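Local coordinates for transcriptional regulator (Pyrococcus horikoshii, PDB 1UDD), which is a TenA homologue, an all-helical protein of the TENA/THI-4/PQQC family that assembles as a tetramer, at residues 107-116 against 199-210. Sequence-based numbering, arbitrary orientation.
Sequences TLVNSAYMDF and TGSKFELAFWEM
Tyr113 enters a hole formed by Gly200, Phe203, Glu204 and Phe207, a knob-into-hole fit where helical segments 108-116 and 199-210 run nearly antiparallel (158°), their axes 9.5 Å apart. This is the tight, buried part. The Tyr113 and Phe203 rings are near parallel but barely overlap; instead Tyr113 CA lies over the Phe203 ring face, 3.9 Å from its centroid. With CG anti to the backbone N (chi1 -173°), the Tyr113 ring reaches across, and OH donates a very short 2.5 Å hydrogen bond to Glu204 OE2, which lies near the ring plane while the carboxylate is turned 79° from it. Thr199 CG2 rests over one face of Phe116, 3.8 Å from its centroid. In this all-helical TenA-type fold, Cys136 of helix 126-146 packs on Tyr113 and Glu204, and Phe203 also touches Ala112 of the second subunit.

Packing thins at partly exposed Thr107, Val109 and Ala206: Val109 CG1 meets Ala206 CB at 3.8 Å, and Met210 SD makes a close but isolated 3.2 Å contact with Thr107 OG1. Chemically, apolar packing dominates; Phe203 and edge neighbours restrict the Tyr113 ring, Glu204 OE2 anchors its hydroxyl, and Tyr113 and Tyr49 hydroxyls, meeting at OE2, would probably stabilise the buried carboxylate's negative charge.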
loop_
_atom_site.group_PDB
_atom_site.type_symbol
_atom_site.label_atom_id
_atom_site.label_comp_id
_atom_site.label_asym_id
_atom_site.label_seq_id
_atom_site.Cartn_x
_atom_site.Cartn_y
_atom_site.Cartn_z
ATOM N N THR A 107 -9.642 -15.622 16.345
ATOM C CA THR A 107 -8.551 -15.933 17.262
ATOM C C THR A 107 -7.334 -15.144 16.792
ATOM O O THR A 107 -7.331 -14.603 15.688
ATOM C CB THR A 107 -8.194 -17.430 17.238
ATOM O OG1 THR A 107 -7.912 -17.828 15.888
ATOM C CG2 THR A 107 -9.344 -18.270 17.797
ATOM N N LEU A 108 -6.306 -15.088 17.628
ATOM C CA LEU A 108 -5.082 -14.380 17.294
ATOM C C LEU A 108 -4.479 -15.011 16.029
ATOM O O LEU A 108 -4.081 -14.305 15.102
ATOM C CB LEU A 108 -4.109 -14.472 18.474
ATOM C CG LEU A 108 -2.821 -13.650 18.503
ATOM C CD1 LEU A 108 -1.741 -14.359 17.739
ATOM C CD2 LEU A 108 -3.078 -12.268 17.935
ATOM N N VAL A 109 -4.435 -16.343 15.998
ATOM C CA VAL A 109 -3.888 -17.090 14.854
ATOM C C VAL A 109 -4.556 -16.680 13.543
ATOM O O VAL A 109 -3.890 -16.464 12.534
ATOM C CB VAL A 109 -4.060 -18.623 15.048
ATOM C CG1 VAL A 109 -3.578 -19.371 13.813
ATOM C CG2 VAL A 109 -3.269 -19.073 16.251
ATOM N N ASN A 110 -5.878 -16.569 13.575
ATOM C CA ASN A 110 -6.670 -16.172 12.414
ATOM C C ASN A 110 -6.226 -14.798 11.913
ATOM O O ASN A 110 -5.829 -14.638 10.755
ATOM C CB ASN A 110 -8.144 -16.104 12.806
ATOM C CG ASN A 110 -9.062 -16.068 11.611
ATOM O OD1 ASN A 110 -8.710 -15.538 10.550
ATOM N ND2 ASN A 110 -10.257 -16.618 11.776
ATOM N N SER A 111 -6.303 -13.804 12.795
ATOM C CA SER A 111 -5.912 -12.432 12.460
ATOM C C SER A 111 -4.520 -12.410 11.873
ATOM O O SER A 111 -4.294 -11.851 10.799
ATOM C CB SER A 111 -5.918 -11.546 13.708
ATOM O OG SER A 111 -7.202 -11.520 14.299
ATOM N N ALA A 112 -3.586 -13.013 12.599
ATOM C CA ALA A 112 -2.197 -13.082 12.179
ATOM C C ALA A 112 -2.035 -13.668 10.766
ATOM O O ALA A 112 -1.346 -13.086 9.922
ATOM C CB ALA A 112 -1.410 -13.905 13.162
ATOM N N TYR A 113 -2.664 -14.813 10.510
ATOM C CA TYR A 113 -2.553 -15.444 9.198
ATOM C C TYR A 113 -3.055 -14.506 8.106
ATOM O O TYR A 113 -2.395 -14.312 7.083
ATOM C CB TYR A 113 -3.338 -16.762 9.182
ATOM C CG TYR A 113 -3.182 -17.614 7.925
ATOM C CD1 TYR A 113 -2.087 -17.464 7.063
ATOM C CD2 TYR A 113 -4.120 -18.604 7.624
ATOM C CE1 TYR A 113 -1.939 -18.286 5.938
ATOM C CE2 TYR A 113 -3.980 -19.424 6.508
ATOM C CZ TYR A 113 -2.892 -19.260 5.670
ATOM O OH TYR A 113 -2.790 -20.071 4.562
ATOM N N MET A 114 -4.227 -13.920 8.308
ATOM C CA MET A 114 -4.736 -13.004 7.308
ATOM C C MET A 114 -3.782 -11.807 7.126
ATOM O O MET A 114 -3.584 -11.331 6.008
ATOM C CB MET A 114 -6.134 -12.532 7.699
ATOM C CG MET A 114 -7.158 -13.659 7.660
ATOM S SD MET A 114 -7.075 -14.644 6.101
ATOM C CE MET A 114 -6.202 -16.048 6.655
ATOM N N ASP A 115 -3.188 -11.334 8.222
ATOM C CA ASP A 115 -2.261 -10.199 8.166
ATOM C C ASP A 115 -0.989 -10.556 7.415
ATOM O O ASP A 115 -0.432 -9.733 6.708
ATOM C CB ASP A 115 -1.935 -9.699 9.582
ATOM C CG ASP A 115 -3.102 -8.964 10.208
ATOM O OD1 ASP A 115 -4.084 -8.682 9.482
ATOM O OD2 ASP A 115 -3.039 -8.662 11.414
ATOM N N PHE A 116 -0.533 -11.792 7.581
ATOM C CA PHE A 116 0.641 -12.275 6.873
ATOM C C PHE A 116 0.335 -12.227 5.369
ATOM O O PHE A 116 1.165 -11.785 4.563
ATOM C CB PHE A 116 0.972 -13.711 7.309
ATOM C CG PHE A 116 1.646 -14.538 6.229
ATOM C CD1 PHE A 116 2.978 -14.323 5.900
ATOM C CD2 PHE A 116 0.928 -15.513 5.530
ATOM C CE1 PHE A 116 3.599 -15.068 4.887
ATOM C CE2 PHE A 116 1.534 -16.261 4.518
ATOM C CZ PHE A 116 2.876 -16.036 4.197
ATOM N N THR A 199 6.067 -20.205 5.755
ATOM C CA THR A 199 5.317 -19.433 6.754
ATOM C C THR A 199 3.829 -19.718 6.576
ATOM O O THR A 199 3.110 -19.973 7.544
ATOM C CB THR A 199 5.546 -17.912 6.574
ATOM O OG1 THR A 199 6.922 -17.609 6.830
ATOM C CG2 THR A 199 4.646 -17.102 7.514
ATOM N N GLY A 200 3.381 -19.683 5.326
ATOM C CA GLY A 200 1.977 -19.917 5.044
ATOM C C GLY A 200 1.547 -21.303 5.466
ATOM O O GLY A 200 0.422 -21.497 5.937
ATOM N N SER A 201 2.449 -22.268 5.292
ATOM C CA SER A 201 2.176 -23.658 5.647
ATOM C C SER A 201 2.056 -23.796 7.159
ATOM O O SER A 201 1.199 -24.537 7.658
ATOM C CB SER A 201 3.293 -24.574 5.117
ATOM O OG SER A 201 3.388 -24.479 3.705
ATOM N N LYS A 202 2.918 -23.095 7.894
ATOM C CA LYS A 202 2.850 -23.139 9.358
ATOM C C LYS A 202 1.525 -22.547 9.828
ATOM O O LYS A 202 0.875 -23.088 10.725
ATOM C CB LYS A 202 4.008 -22.370 9.989
ATOM C CG LYS A 202 5.354 -23.054 9.822
ATOM C CD LYS A 202 6.375 -22.363 10.688
ATOM C CE LYS A 202 7.731 -23.024 10.586
ATOM N NZ LYS A 202 8.690 -22.363 11.523
ATOM N N PHE A 203 1.116 -21.439 9.216
ATOM C CA PHE A 203 -0.163 -20.827 9.589
ATOM C C PHE A 203 -1.308 -21.800 9.347
ATOM O O PHE A 203 -2.234 -21.875 10.143
ATOM C CB PHE A 203 -0.413 -19.552 8.796
ATOM C CG PHE A 203 0.248 -18.330 9.381
ATOM C CD1 PHE A 203 -0.006 -17.943 10.696
ATOM C CD2 PHE A 203 1.097 -17.543 8.605
ATOM C CE1 PHE A 203 0.575 -16.788 11.228
ATOM C CE2 PHE A 203 1.682 -16.383 9.126
ATOM C CZ PHE A 203 1.422 -16.003 10.441
ATOM N N GLU A 204 -1.255 -22.534 8.238
ATOM C CA GLU A 204 -2.302 -23.498 7.936
ATOM C C GLU A 204 -2.413 -24.532 9.060
ATOM O O GLU A 204 -3.511 -24.860 9.506
ATOM C CB GLU A 204 -2.014 -24.221 6.609
ATOM C CG GLU A 204 -2.429 -23.457 5.350
ATOM C CD GLU A 204 -3.915 -23.104 5.322
ATOM O OE1 GLU A 204 -4.726 -23.880 5.873
ATOM O OE2 GLU A 204 -4.279 -22.060 4.733
ATOM N N LEU A 205 -1.271 -25.048 9.496
ATOM C CA LEU A 205 -1.239 -26.042 10.560
ATOM C C LEU A 205 -1.770 -25.406 11.839
ATOM O O LEU A 205 -2.590 -25.993 12.551
ATOM C CB LEU A 205 0.196 -26.551 10.758
ATOM C CG LEU A 205 0.460 -27.606 11.838
ATOM C CD1 LEU A 205 -0.542 -28.734 11.742
ATOM C CD2 LEU A 205 1.878 -28.134 11.678
ATOM N N ALA A 206 -1.321 -24.183 12.103
ATOM C CA ALA A 206 -1.741 -23.454 13.292
ATOM C C ALA A 206 -3.243 -23.222 13.267
ATOM O O ALA A 206 -3.905 -23.246 14.312
ATOM C CB ALA A 206 -1.008 -22.109 13.370
ATOM N N PHE A 207 -3.780 -22.988 12.074
ATOM C CA PHE A 207 -5.201 -22.729 11.943
ATOM C C PHE A 207 -6.016 -23.962 12.342
ATOM O O PHE A 207 -7.025 -23.853 13.040
ATOM C CB PHE A 207 -5.543 -22.329 10.507
ATOM C CG PHE A 207 -6.749 -21.439 10.395
ATOM C CD1 PHE A 207 -6.630 -20.057 10.572
ATOM C CD2 PHE A 207 -8.002 -21.973 10.084
ATOM C CE1 PHE A 207 -7.746 -19.214 10.432
ATOM C CE2 PHE A 207 -9.116 -21.148 9.946
ATOM C CZ PHE A 207 -8.991 -19.761 10.116
ATOM N N TRP A 208 -5.588 -25.135 11.886
ATOM C CA TRP A 208 -6.308 -26.350 12.233
ATOM C C TRP A 208 -6.184 -26.553 13.731
ATOM O O TRP A 208 -7.150 -26.908 14.401
ATOM C CB TRP A 208 -5.736 -27.559 11.481
ATOM C CG TRP A 208 -5.995 -27.496 10.006
ATOM C CD1 TRP A 208 -5.062 -27.416 9.012
ATOM C CD2 TRP A 208 -7.273 -27.509 9.359
ATOM N NE1 TRP A 208 -5.678 -27.384 7.789
ATOM C CE2 TRP A 208 -7.036 -27.438 7.970
ATOM C CE3 TRP A 208 -8.601 -27.578 9.821
ATOM C CZ2 TRP A 208 -8.074 -27.431 7.031
ATOM C CZ3 TRP A 208 -9.634 -27.573 8.888
ATOM C CH2 TRP A 208 -9.362 -27.499 7.505
ATOM N N GLU A 209 -4.990 -26.295 14.251
ATOM C CA GLU A 209 -4.729 -26.466 15.668
ATOM C C GLU A 209 -5.636 -25.600 16.528
ATOM O O GLU A 209 -6.172 -26.064 17.531
ATOM C CB GLU A 209 -3.264 -26.147 15.970
ATOM C CG GLU A 209 -2.847 -26.384 17.422
ATOM C CD GLU A 209 -3.159 -27.797 17.908
ATOM O OE1 GLU A 209 -2.958 -28.750 17.121
ATOM O OE2 GLU A 209 -3.592 -27.951 19.078
ATOM N N MET A 210 -5.815 -24.342 16.141
ATOM C CA MET A 210 -6.666 -23.466 16.930
ATOM C C MET A 210 -8.129 -23.858 16.765
ATOM O O MET A 210 -8.947 -23.616 17.654
ATOM C CB MET A 210 -6.442 -22.003 16.538
ATOM C CG MET A 210 -7.047 -21.605 15.236
ATOM S SD MET A 210 -8.678 -20.939 15.442
ATOM C CE MET A 210 -9.012 -20.499 13.696
#